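Local coordinates for leucine-rich-repeat protein (Methanosarcina barkeri, PDB 4WNR), which binds GDP and magnesium through the Roc G-domain of a Roco protein and, as a whole protein, is probably a serine/threonine kinase, at residues T55-R60 with F176-K181; D122-E127 with L149-E154. One frame throughout, in Å; residues are numbered along the deposited sequence.

Contact 1: residues T55-R60 with F176-K181. With MG (magnesium ion), chain C; GDP (guanosine-5'-diphosphate), chain B; SO4 (sulfate ion), chain E.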
ATOM      1  N   THR A  55     -13.746   0.870   2.860  1.00 65.36           N
ATOM      2  CA  THR A  55     -13.969   2.293   2.600  1.00 65.50           C
ATOM      3  C   THR A  55     -14.910   2.905   3.645  1.00 65.34           C
ATOM      4  O   THR A  55     -14.726   4.051   4.054  1.00 64.08           O
ATOM      5  CB  THR A  55     -14.536   2.521   1.181  1.00 65.41           C
ATOM      6  OG1 THR A  55     -13.705   1.853   0.221  1.00 64.47           O
ATOM      7  CG2 THR A  55     -14.597   4.011   0.839  1.00 64.07           C
ATOM      8  N   SER A  56     -15.904   2.131   4.075  1.00 66.41           N
ATOM      9  CA  SER A  56     -16.867   2.580   5.086  1.00 67.59           C
ATOM     10  C   SER A  56     -16.217   2.760   6.455  1.00 68.25           C
ATOM     11  O   SER A  56     -16.472   3.748   7.143  1.00 68.79           O
ATOM     12  CB  SER A  56     -18.025   1.589   5.206  1.00 67.72           C
ATOM     13  OG  SER A  56     -18.677   1.415   3.963  1.00 66.91           O
ATOM     14  N   LEU A  57     -15.388   1.793   6.843  1.00 68.78           N
ATOM     15  CA  LEU A  57     -14.669   1.845   8.119  1.00 69.04           C
ATOM     16  C   LEU A  57     -13.721   3.042   8.169  1.00 69.42           C
ATOM     17  O   LEU A  57     -13.607   3.706   9.199  1.00 69.65           O
ATOM     18  CB  LEU A  57     -13.885   0.547   8.355  1.00 69.15           C
ATOM     19  CG  LEU A  57     -13.018   0.457   9.617  1.00 69.57           C
ATOM     20  CD1 LEU A  57     -13.819   0.767  10.874  1.00 69.44           C
ATOM     21  CD2 LEU A  57     -12.386  -0.923   9.716  1.00 69.46           C
ATOM     22  N   LEU A  58     -13.049   3.310   7.052  1.00 68.60           N
ATOM     23  CA  LEU A  58     -12.144   4.454   6.947  1.00 69.05           C
ATOM     24  C   LEU A  58     -12.885   5.774   7.165  1.00 69.81           C
ATOM     25  O   LEU A  58     -12.377   6.669   7.839  1.00 70.38           O
ATOM     26  CB  LEU A  58     -11.440   4.461   5.585  1.00 69.50           C
ATOM     27  CG  LEU A  58     -10.441   5.591   5.309  1.00 69.64           C
ATOM     28  CD1 LEU A  58      -9.387   5.693   6.403  1.00 69.64           C
ATOM     29  CD2 LEU A  58      -9.782   5.384   3.954  1.00 70.02           C
ATOM     30  N   LYS A  59     -14.084   5.886   6.598  1.00 70.53           N
ATOM     31  CA  LYS A  59     -14.911   7.082   6.771  1.00 71.82           C
ATOM     32  C   LYS A  59     -15.301   7.293   8.235  1.00 72.41           C
ATOM     33  O   LYS A  59     -15.327   8.426   8.719  1.00 71.55           O
ATOM     34  CB  LYS A  59     -16.170   7.002   5.904  1.00 73.04           C
ATOM     35  CG  LYS A  59     -15.923   7.244   4.423  1.00 74.52           C
ATOM     36  CD  LYS A  59     -17.177   7.004   3.590  1.00 75.91           C
ATOM     37  CE  LYS A  59     -18.218   8.095   3.797  1.00 76.50           C
ATOM     38  NZ  LYS A  59     -19.422   7.887   2.944  1.00 77.21           N
ATOM     39  N   ARG A  60     -15.603   6.198   8.930  1.00 72.15           N
ATOM     40  CA  ARG A  60     -15.971   6.253  10.346  1.00 72.48           C
ATOM     41  C   ARG A  60     -14.799   6.653  11.244  1.00 72.93           C
ATOM     42  O   ARG A  60     -14.993   7.338  12.248  1.00 73.83           O
ATOM     43  CB  ARG A  60     -16.548   4.911  10.803  1.00 72.27           C
ATOM     44  CG  ARG A  60     -17.935   4.609  10.260  1.00 72.65           C
ATOM     45  CD  ARG A  60     -18.966   5.610  10.762  1.00 72.93           C
ATOM     46  NE  ARG A  60     -20.337   5.177  10.506  1.00 73.13           N
ATOM     47  CZ  ARG A  60     -21.422   5.879  10.827  1.00 72.58           C
ATOM     48  NH1 ARG A  60     -21.315   7.063  11.423  1.00 71.90           N
ATOM     49  NH2 ARG A  60     -22.626   5.391  10.550  1.00 73.56           N
ATOM     50  N   PHE A 176     -12.763  -7.125  16.593  1.00 72.07           N
ATOM     51  CA  PHE A 176     -13.797  -6.122  16.858  1.00 72.92           C
ATOM     52  C   PHE A 176     -15.032  -6.288  15.978  1.00 72.20           C
ATOM     53  O   PHE A 176     -14.968  -6.111  14.760  1.00 72.18           O
ATOM     54  CB  PHE A 176     -13.223  -4.715  16.685  1.00 73.36           C
ATOM     55  CG  PHE A 176     -12.211  -4.350  17.727  1.00 75.12           C
ATOM     56  CD1 PHE A 176     -12.613  -3.819  18.946  1.00 75.80           C
ATOM     57  CD2 PHE A 176     -10.856  -4.555  17.501  1.00 75.72           C
ATOM     58  CE1 PHE A 176     -11.683  -3.488  19.914  1.00 76.47           C
ATOM     59  CE2 PHE A 176      -9.921  -4.227  18.466  1.00 75.65           C
ATOM     60  CZ  PHE A 176     -10.335  -3.693  19.675  1.00 76.53           C
ATOM     61  N   ARG A 177     -16.154  -6.625  16.612  1.00 71.96           N
ATOM     62  CA  ARG A 177     -17.450  -6.669  15.938  1.00 71.43           C
ATOM     63  C   ARG A 177     -17.965  -5.247  15.776  1.00 69.27           C
ATOM     64  O   ARG A 177     -18.185  -4.548  16.765  1.00 68.04           O
ATOM     65  CB  ARG A 177     -18.444  -7.513  16.740  1.00 72.01           C
ATOM     66  CG  ARG A 177     -18.125  -8.999  16.719  1.00 73.65           C
ATOM     67  CD  ARG A 177     -18.962  -9.794  17.709  1.00 74.44           C
ATOM     68  NE  ARG A 177     -20.331 -10.015  17.238  1.00 74.94           N
ATOM     69  CZ  ARG A 177     -21.382  -9.251  17.536  1.00 76.23           C
ATOM     70  NH1 ARG A 177     -21.261  -8.180  18.319  1.00 76.96           N
ATOM     71  NH2 ARG A 177     -22.576  -9.563  17.044  1.00 75.78           N
ATOM     72  N   ILE A 178     -18.139  -4.817  14.530  1.00 69.52           N
ATOM     73  CA  ILE A 178     -18.566  -3.449  14.242  1.00 70.09           C
ATOM     74  C   ILE A 178     -19.674  -3.386  13.195  1.00 70.02           C
ATOM     75  O   ILE A 178     -19.938  -4.357  12.482  1.00 68.29           O
ATOM     76  CB  ILE A 178     -17.385  -2.569  13.769  1.00 69.93           C
ATOM     77  CG1 ILE A 178     -16.760  -3.133  12.490  1.00 70.44           C
ATOM     78  CG2 ILE A 178     -16.334  -2.456  14.867  1.00 69.95           C
ATOM     79  CD1 ILE A 178     -15.742  -2.216  11.847  1.00 71.60           C
ATOM     80  N   SER A 179     -20.317  -2.225  13.130  1.00 71.12           N
ATOM     81  CA  SER A 179     -21.302  -1.914  12.099  1.00 71.06           C
ATOM     82  C   SER A 179     -21.100  -0.473  11.643  1.00 71.57           C
ATOM     83  O   SER A 179     -21.370   0.462  12.395  1.00 72.37           O
ATOM     84  CB  SER A 179     -22.724  -2.101  12.632  1.00 71.30           C
ATOM     85  OG  SER A 179     -23.686  -1.754  11.648  1.00 71.37           O
ATOM     86  N   CYS A 180     -20.613  -0.299  10.417  1.00 72.19           N
ATOM     87  CA  CYS A 180     -20.402   1.035   9.855  1.00 73.64           C
ATOM     88  C   CYS A 180     -21.720   1.755   9.571  1.00 74.32           C
ATOM     89  O   CYS A 180     -21.765   2.984   9.557  1.00 74.19           O
ATOM     90  CB  CYS A 180     -19.565   0.952   8.578  1.00 74.68           C
ATOM     91  SG  CYS A 180     -17.867   0.388   8.841  1.00 74.55           S
ATOM     92  N   LYS A 181     -22.784   0.987   9.346  1.00 76.54           N
ATOM     93  CA  LYS A 181     -24.112   1.549   9.103  1.00 78.68           C
ATOM     94  C   LYS A 181     -24.693   2.150  10.380  1.00 78.96           C
ATOM     95  O   LYS A 181     -25.068   3.321  10.402  1.00 79.67           O
ATOM     96  CB  LYS A 181     -25.055   0.473   8.554  1.00 79.99           C
ATOM     97  CG  LYS A 181     -26.444   0.977   8.187  1.00 81.16           C
ATOM     98  CD  LYS A 181     -27.268  -0.109   7.517  1.00 82.28           C
ATOM     99  CE  LYS A 181     -28.683   0.360   7.223  1.00 82.86           C
ATOM    100  NZ  LYS A 181     -29.512  -0.724   6.625  1.00 83.69           N
TER
HETATM  101 MG    MG C 702     -13.748   0.150  -1.665  1.00 54.32          MG
HETATM  102  PB  GDP B 701     -15.235  -1.848   0.094  1.00 66.42           P
HETATM  103  O1B GDP B 701     -15.429  -2.637   1.483  1.00 65.45           O
HETATM  104  O2B GDP B 701     -13.888  -0.992   0.270  1.00 66.65           O
HETATM  105  O3B GDP B 701     -15.134  -2.780  -1.053  1.00 68.14           O
HETATM  106  O3A GDP B 701     -16.383  -0.735  -0.083  1.00 68.75           O
HETATM  107  PA  GDP B 701     -17.647  -0.575   0.898  1.00 67.02           P
HETATM  108  O1A GDP B 701     -17.290  -0.767   2.316  1.00 67.29           O
HETATM  109  O2A GDP B 701     -18.148   0.930   0.617  1.00 70.33           O
HETATM  110  O5' GDP B 701     -18.812  -1.542   0.343  1.00 69.15           O
HETATM  111  C5' GDP B 701     -19.618  -2.246   1.235  1.00 68.55           C
HETATM  112  C4' GDP B 701     -21.096  -1.975   0.880  1.00 67.91           C
HETATM  113  O4' GDP B 701     -21.905  -2.379   2.004  1.00 68.60           O
HETATM  114  C3' GDP B 701     -21.413  -0.495   0.671  1.00 67.48           C
HETATM  115  O3' GDP B 701     -22.599  -0.360  -0.126  1.00 67.48           O
HETATM  116  C2' GDP B 701     -21.656   0.007   2.073  1.00 67.32           C
HETATM  117  O2' GDP B 701     -22.606   1.085   2.070  1.00 65.95           O
HETATM  118  C1' GDP B 701     -22.244  -1.201   2.789  1.00 68.15           C
HETATM  119  N9  GDP B 701     -21.722  -1.355   4.181  1.00 69.94           N
HETATM  120  C8  GDP B 701     -20.488  -1.143   4.637  1.00 70.17           C
HETATM  121  N7  GDP B 701     -20.472  -1.404   5.938  1.00 71.01           N
HETATM  122  C5  GDP B 701     -21.694  -1.781   6.300  1.00 70.80           C
HETATM  123  C6  GDP B 701     -22.187  -2.144   7.486  1.00 70.08           C
HETATM  124  O6  GDP B 701     -21.477  -2.175   8.489  1.00 69.52           O
HETATM  125  N1  GDP B 701     -23.532  -2.499   7.590  1.00 72.11           N
HETATM  126  C2  GDP B 701     -24.327  -2.462   6.438  1.00 72.05           C
HETATM  127  N2  GDP B 701     -25.613  -2.792   6.501  1.00 72.03           N
HETATM  128  N3  GDP B 701     -23.774  -2.089   5.273  1.00 71.01           N
HETATM  129  C4  GDP B 701     -22.472  -1.752   5.208  1.00 70.85           C
HETATM  130  S   SO4 E 704     -16.656  -7.931  20.757  0.50 86.69           S
HETATM  131  O1  SO4 E 704     -15.880  -8.030  22.016  0.50 87.13           O
HETATM  132  O2  SO4 E 704     -18.040  -7.501  21.060  0.50 87.35           O
HETATM  133  O3  SO4 E 704     -16.026  -6.945  19.851  0.50 84.87           O
HETATM  134  O4  SO4 E 704     -16.688  -9.255  20.098  0.50 85.20           O
HETATM  135  O   HOH W   1     -15.487   1.327  -1.736  1.00 66.39           O
HETATM  136  O   HOH W   2     -11.560   0.217  -0.436  1.00 59.53           O
HETATM  137  O   HOH W   3     -12.756   1.790  -2.628  1.00 70.87           O
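The helix that leaves the P-loop of the Roc G-domain meets the guanine-specificity loop following strand 172-177, and R60 and C180 make the polar join between them. R60 takes hold of the C180 carbonyl side-on: NE lies 2.8 Å from C180 O, in the carbonyl plane and on a lone pair, while NH2 reaches the same C180 O at 2.7 Å, tilted out of that plane. The oxygen sits within 4° of the guanidinium plane, so the pair of bonds fixes the rotation of the group. A bend at chi2 (-64°) turns the arginine chain toward this carbonyl. In the same loop the backbone N of C180 donates to GDP O6 at 2.8 Å, one of the contacts by which P-loop GTPases read guanine. C180 is therefore bonded at both its backbone polar atoms, N to the base and O to R60. C180 SG rests against the helix backbone, 3.5 Å from L57 N, and C180 CB packs on S56 CB. Deeper in, L57 and I178 cross at about a right angle, CD1 of L57 lying 3.7 Å from CD1 of I178. At the phosphate end of the helix, S56 OG donates to GDP O1A at 3.1 Å. T55 OG1 binds the magnesium ion at 2.5 Å, and D96 is a hydrogen-bond partner of that hydroxyl.

Contact 2: residues D122-E127 with L149-E154; sequences DSRRDE and LNKIDE. With GDP (guanosine-5'-diphosphate), chain B.
With CG anti to its carbonyl carbon (chi1 -67°) and the chain extended beyond, K151 runs alongside D122, while a bend at chi3 (-73°) turns the R124 guanidinium toward E154. K151 belongs to the NKXD motif of the G-domain, here N150 to D153, which recognises guanine; the loop after strand 116-121 lies against it. CB of D122 touches CD of K151 at 4.0 Å, the two chains pointing the same way. On its other flank the lysine covers the nucleotide, its CG 3.4 Å from GDP C6 and its CE near the ribose O4'. D122 also makes a salt bridge to R125 within its own loop, and its carboxylate would probably temper the positive charge gathered by K151 and R124. D153 holds the Watson-Crick edge of guanine, OD1 accepting from GDP N1 and OD2 from GDP N2, whereas N150 ND2 is hydrogen-bonded to A52 O of the P-loop. A water ties the two loops together, donating to the carbonyl oxygens of N150 and K151 and weakly accepting from S123 N. Nearer the solvent, the salt bridge between R124 NH1 and E154 OE1 spans 2.7 Å; the hydrogen bond in it is weak, and the guanidinium and carboxylate planes stand 63° apart.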
ATOM      1  N   ASP A 122     -16.638  -9.866   6.729  1.00 85.12           N
ATOM      2  CA  ASP A 122     -18.100  -9.909   6.845  1.00 89.82           C
ATOM      3  C   ASP A 122     -18.622 -11.346   6.762  1.00 93.84           C
ATOM      4  O   ASP A 122     -17.883 -12.265   6.401  1.00 93.26           O
ATOM      5  CB  ASP A 122     -18.767  -9.025   5.783  1.00 90.11           C
ATOM      6  CG  ASP A 122     -18.480  -9.482   4.368  1.00 91.23           C
ATOM      7  OD1 ASP A 122     -17.414 -10.087   4.133  1.00 95.18           O
ATOM      8  OD2 ASP A 122     -19.326  -9.224   3.485  1.00 91.49           O
ATOM      9  N   SER A 123     -19.898 -11.520   7.092  1.00 99.49           N
ATOM     10  CA  SER A 123     -20.500 -12.852   7.222  1.00102.83           C
ATOM     11  C   SER A 123     -20.681 -13.576   5.888  1.00107.27           C
ATOM     12  O   SER A 123     -20.317 -14.747   5.765  1.00106.62           O
ATOM     13  CB  SER A 123     -21.851 -12.756   7.935  1.00102.93           C
ATOM     14  OG  SER A 123     -22.718 -11.859   7.262  1.00104.47           O
ATOM     15  N   ARG A 124     -21.234 -12.873   4.900  1.00113.87           N
ATOM     16  CA  ARG A 124     -21.605 -13.477   3.610  1.00120.09           C
ATOM     17  C   ARG A 124     -20.524 -14.403   3.045  1.00124.49           C
ATOM     18  O   ARG A 124     -20.821 -15.513   2.600  1.00128.49           O
ATOM     19  CB  ARG A 124     -21.964 -12.395   2.585  1.00121.24           C
ATOM     20  CG  ARG A 124     -23.300 -11.714   2.857  1.00122.14           C
ATOM     21  CD  ARG A 124     -23.862 -11.030   1.619  1.00121.40           C
ATOM     22  NE  ARG A 124     -23.133  -9.813   1.265  1.00121.48           N
ATOM     23  CZ  ARG A 124     -23.293  -8.626   1.852  1.00120.03           C
ATOM     24  NH1 ARG A 124     -24.156  -8.463   2.852  1.00119.10           N
ATOM     25  NH2 ARG A 124     -22.577  -7.589   1.438  1.00119.49           N
ATOM     26  N   ARG A 125     -19.276 -13.942   3.071  1.00126.49           N
ATOM     27  CA  ARG A 125     -18.139 -14.771   2.676  1.00129.03           C
ATOM     28  C   ARG A 125     -17.679 -15.591   3.879  1.00130.48           C
ATOM     29  O   ARG A 125     -17.016 -15.075   4.781  1.00130.40           O
ATOM     30  CB  ARG A 125     -17.005 -13.903   2.131  1.00130.12           C
ATOM     31  CG  ARG A 125     -17.392 -13.147   0.869  1.00130.30           C
ATOM     32  CD  ARG A 125     -16.349 -12.119   0.466  1.00130.49           C
ATOM     33  NE  ARG A 125     -16.899 -11.142  -0.471  1.00130.41           N
ATOM     34  CZ  ARG A 125     -17.701 -10.130  -0.137  1.00129.17           C
ATOM     35  NH1 ARG A 125     -18.070  -9.937   1.127  1.00127.26           N
ATOM     36  NH2 ARG A 125     -18.144  -9.305  -1.078  1.00130.56           N
ATOM     37  N   ASP A 126     -18.046 -16.870   3.884  1.00131.99           N
ATOM     38  CA  ASP A 126     -17.840 -17.740   5.044  1.00131.61           C
ATOM     39  C   ASP A 126     -16.373 -18.155   5.200  1.00128.96           C
ATOM     40  O   ASP A 126     -15.835 -18.892   4.370  1.00126.79           O
ATOM     41  CB  ASP A 126     -18.739 -18.983   4.936  1.00131.86           C
ATOM     42  CG  ASP A 126     -18.912 -19.715   6.264  1.00132.44           C
ATOM     43  OD1 ASP A 126     -18.349 -19.279   7.293  1.00131.62           O
ATOM     44  OD2 ASP A 126     -19.628 -20.739   6.277  1.00132.80           O
ATOM     45  N   GLU A 127     -15.743 -17.667   6.268  1.00126.31           N
ATOM     46  CA  GLU A 127     -14.364 -18.022   6.628  1.00124.45           C
ATOM     47  C   GLU A 127     -13.355 -17.789   5.501  1.00120.02           C
ATOM     48  O   GLU A 127     -12.863 -18.732   4.877  1.00117.39           O
ATOM     49  CB  GLU A 127     -14.290 -19.472   7.127  1.00126.02           C
ATOM     50  CG  GLU A 127     -14.999 -19.706   8.454  1.00127.58           C
ATOM     51  CD  GLU A 127     -14.326 -18.994   9.615  1.00129.52           C
ATOM     52  OE1 GLU A 127     -13.109 -19.194   9.815  1.00132.66           O
ATOM     53  OE2 GLU A 127     -15.014 -18.235  10.328  1.00129.76           O
ATOM     54  N   LEU A 149     -14.730  -7.257  12.282  1.00 69.35           N
ATOM     55  CA  LEU A 149     -15.870  -8.058  11.838  1.00 68.96           C
ATOM     56  C   LEU A 149     -17.039  -7.126  11.523  1.00 68.37           C
ATOM     57  O   LEU A 149     -17.863  -6.835  12.390  1.00 68.58           O
ATOM     58  CB  LEU A 149     -16.272  -9.078  12.910  1.00 69.79           C
ATOM     59  CG  LEU A 149     -15.317 -10.251  13.165  1.00 70.18           C
ATOM     60  CD1 LEU A 149     -14.073  -9.813  13.922  1.00 71.17           C
ATOM     61  CD2 LEU A 149     -16.027 -11.355  13.933  1.00 70.09           C
ATOM     62  N   ASN A 150     -17.096  -6.659  10.278  1.00 68.14           N
ATOM     63  CA  ASN A 150     -18.080  -5.660   9.857  1.00 68.57           C
ATOM     64  C   ASN A 150     -19.431  -6.289   9.517  1.00 70.01           C
ATOM     65  O   ASN A 150     -19.519  -7.496   9.286  1.00 69.64           O
ATOM     66  CB  ASN A 150     -17.547  -4.876   8.650  1.00 68.96           C
ATOM     67  CG  ASN A 150     -18.245  -3.538   8.458  1.00 69.06           C
ATOM     68  OD1 ASN A 150     -18.476  -2.800   9.415  1.00 70.26           O
ATOM     69  ND2 ASN A 150     -18.578  -3.216   7.214  1.00 69.38           N
ATOM     70  N   LYS A 151     -20.472  -5.457   9.506  1.00 72.11           N
ATOM     71  CA  LYS A 151     -21.840  -5.848   9.125  1.00 74.35           C
ATOM     72  C   LYS A 151     -22.485  -6.846  10.095  1.00 75.95           C
ATOM     73  O   LYS A 151     -23.070  -7.850   9.677  1.00 76.05           O
ATOM     74  CB  LYS A 151     -21.881  -6.384   7.683  1.00 74.24           C
ATOM     75  CG  LYS A 151     -21.579  -5.331   6.632  1.00 74.17           C
ATOM     76  CD  LYS A 151     -21.260  -5.951   5.284  1.00 74.32           C
ATOM     77  CE  LYS A 151     -21.149  -4.882   4.209  1.00 74.47           C
ATOM     78  NZ  LYS A 151     -20.503  -5.397   2.975  1.00 74.41           N
ATOM     79  N   ILE A 152     -22.387  -6.555  11.390  1.00 77.27           N
ATOM     80  CA  ILE A 152     -23.064  -7.366  12.412  1.00 78.76           C
ATOM     81  C   ILE A 152     -24.565  -7.073  12.475  1.00 78.91           C
ATOM     82  O   ILE A 152     -25.331  -7.873  13.009  1.00 79.08           O
ATOM     83  CB  ILE A 152     -22.435  -7.200  13.817  1.00 78.95           C
ATOM     84  CG1 ILE A 152     -22.579  -5.762  14.335  1.00 79.32           C
ATOM     85  CG2 ILE A 152     -20.978  -7.633  13.786  1.00 79.48           C
ATOM     86  CD1 ILE A 152     -22.147  -5.584  15.776  1.00 79.27           C
ATOM     87  N   ASP A 153     -24.977  -5.924  11.943  1.00 79.58           N
ATOM     88  CA  ASP A 153     -26.400  -5.588  11.830  1.00 80.25           C
ATOM     89  C   ASP A 153     -27.125  -6.502  10.836  1.00 82.06           C
ATOM     90  O   ASP A 153     -28.304  -6.806  11.016  1.00 83.50           O
ATOM     91  CB  ASP A 153     -26.590  -4.119  11.431  1.00 79.96           C
ATOM     92  CG  ASP A 153     -25.930  -3.779  10.109  1.00 79.85           C
ATOM     93  OD1 ASP A 153     -24.729  -4.079   9.952  1.00 80.84           O
ATOM     94  OD2 ASP A 153     -26.603  -3.203   9.231  1.00 80.44           O
ATOM     95  N   GLU A 154     -26.414  -6.932   9.795  1.00 83.99           N
ATOM     96  CA  GLU A 154     -26.951  -7.882   8.815  1.00 85.02           C
ATOM     97  C   GLU A 154     -26.839  -9.330   9.293  1.00 85.75           C
ATOM     98  O   GLU A 154     -27.644 -10.174   8.902  1.00 86.95           O
ATOM     99  CB  GLU A 154     -26.234  -7.731   7.473  1.00 86.18           C
ATOM    100  CG  GLU A 154     -26.494  -6.403   6.780  1.00 87.39           C
ATOM    101  CD  GLU A 154     -25.957  -6.361   5.359  1.00 88.20           C
ATOM    102  OE1 GLU A 154     -24.991  -7.095   5.057  1.00 87.24           O
ATOM    103  OE2 GLU A 154     -26.503  -5.588   4.542  1.00 89.39           O
TER
HETATM  104  PB  GDP B 701     -15.235  -1.848   0.094  1.00 66.42           P
HETATM  105  O1B GDP B 701     -15.429  -2.637   1.483  1.00 65.45           O
HETATM  106  O2B GDP B 701     -13.888  -0.992   0.270  1.00 66.65           O
HETATM  107  O3B GDP B 701     -15.134  -2.780  -1.053  1.00 68.14           O
HETATM  108  O3A GDP B 701     -16.383  -0.735  -0.083  1.00 68.75           O
HETATM  109  PA  GDP B 701     -17.647  -0.575   0.898  1.00 67.02           P
HETATM  110  O1A GDP B 701     -17.290  -0.767   2.316  1.00 67.29           O
HETATM  111  O2A GDP B 701     -18.148   0.930   0.617  1.00 70.33           O
HETATM  112  O5' GDP B 701     -18.812  -1.542   0.343  1.00 69.15           O
HETATM  113  C5' GDP B 701     -19.618  -2.246   1.235  1.00 68.55           C
HETATM  114  C4' GDP B 701     -21.096  -1.975   0.880  1.00 67.91           C
HETATM  115  O4' GDP B 701     -21.905  -2.379   2.004  1.00 68.60           O
HETATM  116  C3' GDP B 701     -21.413  -0.495   0.671  1.00 67.48           C
HETATM  117  O3' GDP B 701     -22.599  -0.360  -0.126  1.00 67.48           O
HETATM  118  C2' GDP B 701     -21.656   0.007   2.073  1.00 67.32           C
HETATM  119  O2' GDP B 701     -22.606   1.085   2.070  1.00 65.95           O
HETATM  120  C1' GDP B 701     -22.244  -1.201   2.789  1.00 68.15           C
HETATM  121  N9  GDP B 701     -21.722  -1.355   4.181  1.00 69.94           N
HETATM  122  C8  GDP B 701     -20.488  -1.143   4.637  1.00 70.17           C
HETATM  123  N7  GDP B 701     -20.472  -1.404   5.938  1.00 71.01           N
HETATM  124  C5  GDP B 701     -21.694  -1.781   6.300  1.00 70.80           C
HETATM  125  C6  GDP B 701     -22.187  -2.144   7.486  1.00 70.08           C
HETATM  126  O6  GDP B 701     -21.477  -2.175   8.489  1.00 69.52           O
HETATM  127  N1  GDP B 701     -23.532  -2.499   7.590  1.00 72.11           N
HETATM  128  C2  GDP B 701     -24.327  -2.462   6.438  1.00 72.05           C
HETATM  129  N2  GDP B 701     -25.613  -2.792   6.501  1.00 72.03           N
HETATM  130  N3  GDP B 701     -23.774  -2.089   5.273  1.00 71.01           N
HETATM  131  C4  GDP B 701     -22.472  -1.752   5.208  1.00 70.85           C
HETATM  132  O   HOH W   4     -20.956  -9.931   9.009  1.00 78.08           O

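Overall arrangement
Contacts 1 and 2 lie about 12 Å apart, centre to centre, and share one GDP. Contact 1 runs from the phosphates and magnesium to O6 of the base, whereas contact 2 supplies the lysine over the ring and the carboxylate on N1 and N2. They join directly through the parallel pairing of strands 145-149 and 172-177: F176 O lies 2.7 Å from L149 N and I178 N lies 3.0 Å from L149 O, both probable hydrogen bonds. Beyond the strand ends, C180 SG packs 3.3 Å from N150 OD1, bringing the two base-recognition loops together. In sequence, both segments of contact 2 fall between those of contact 1.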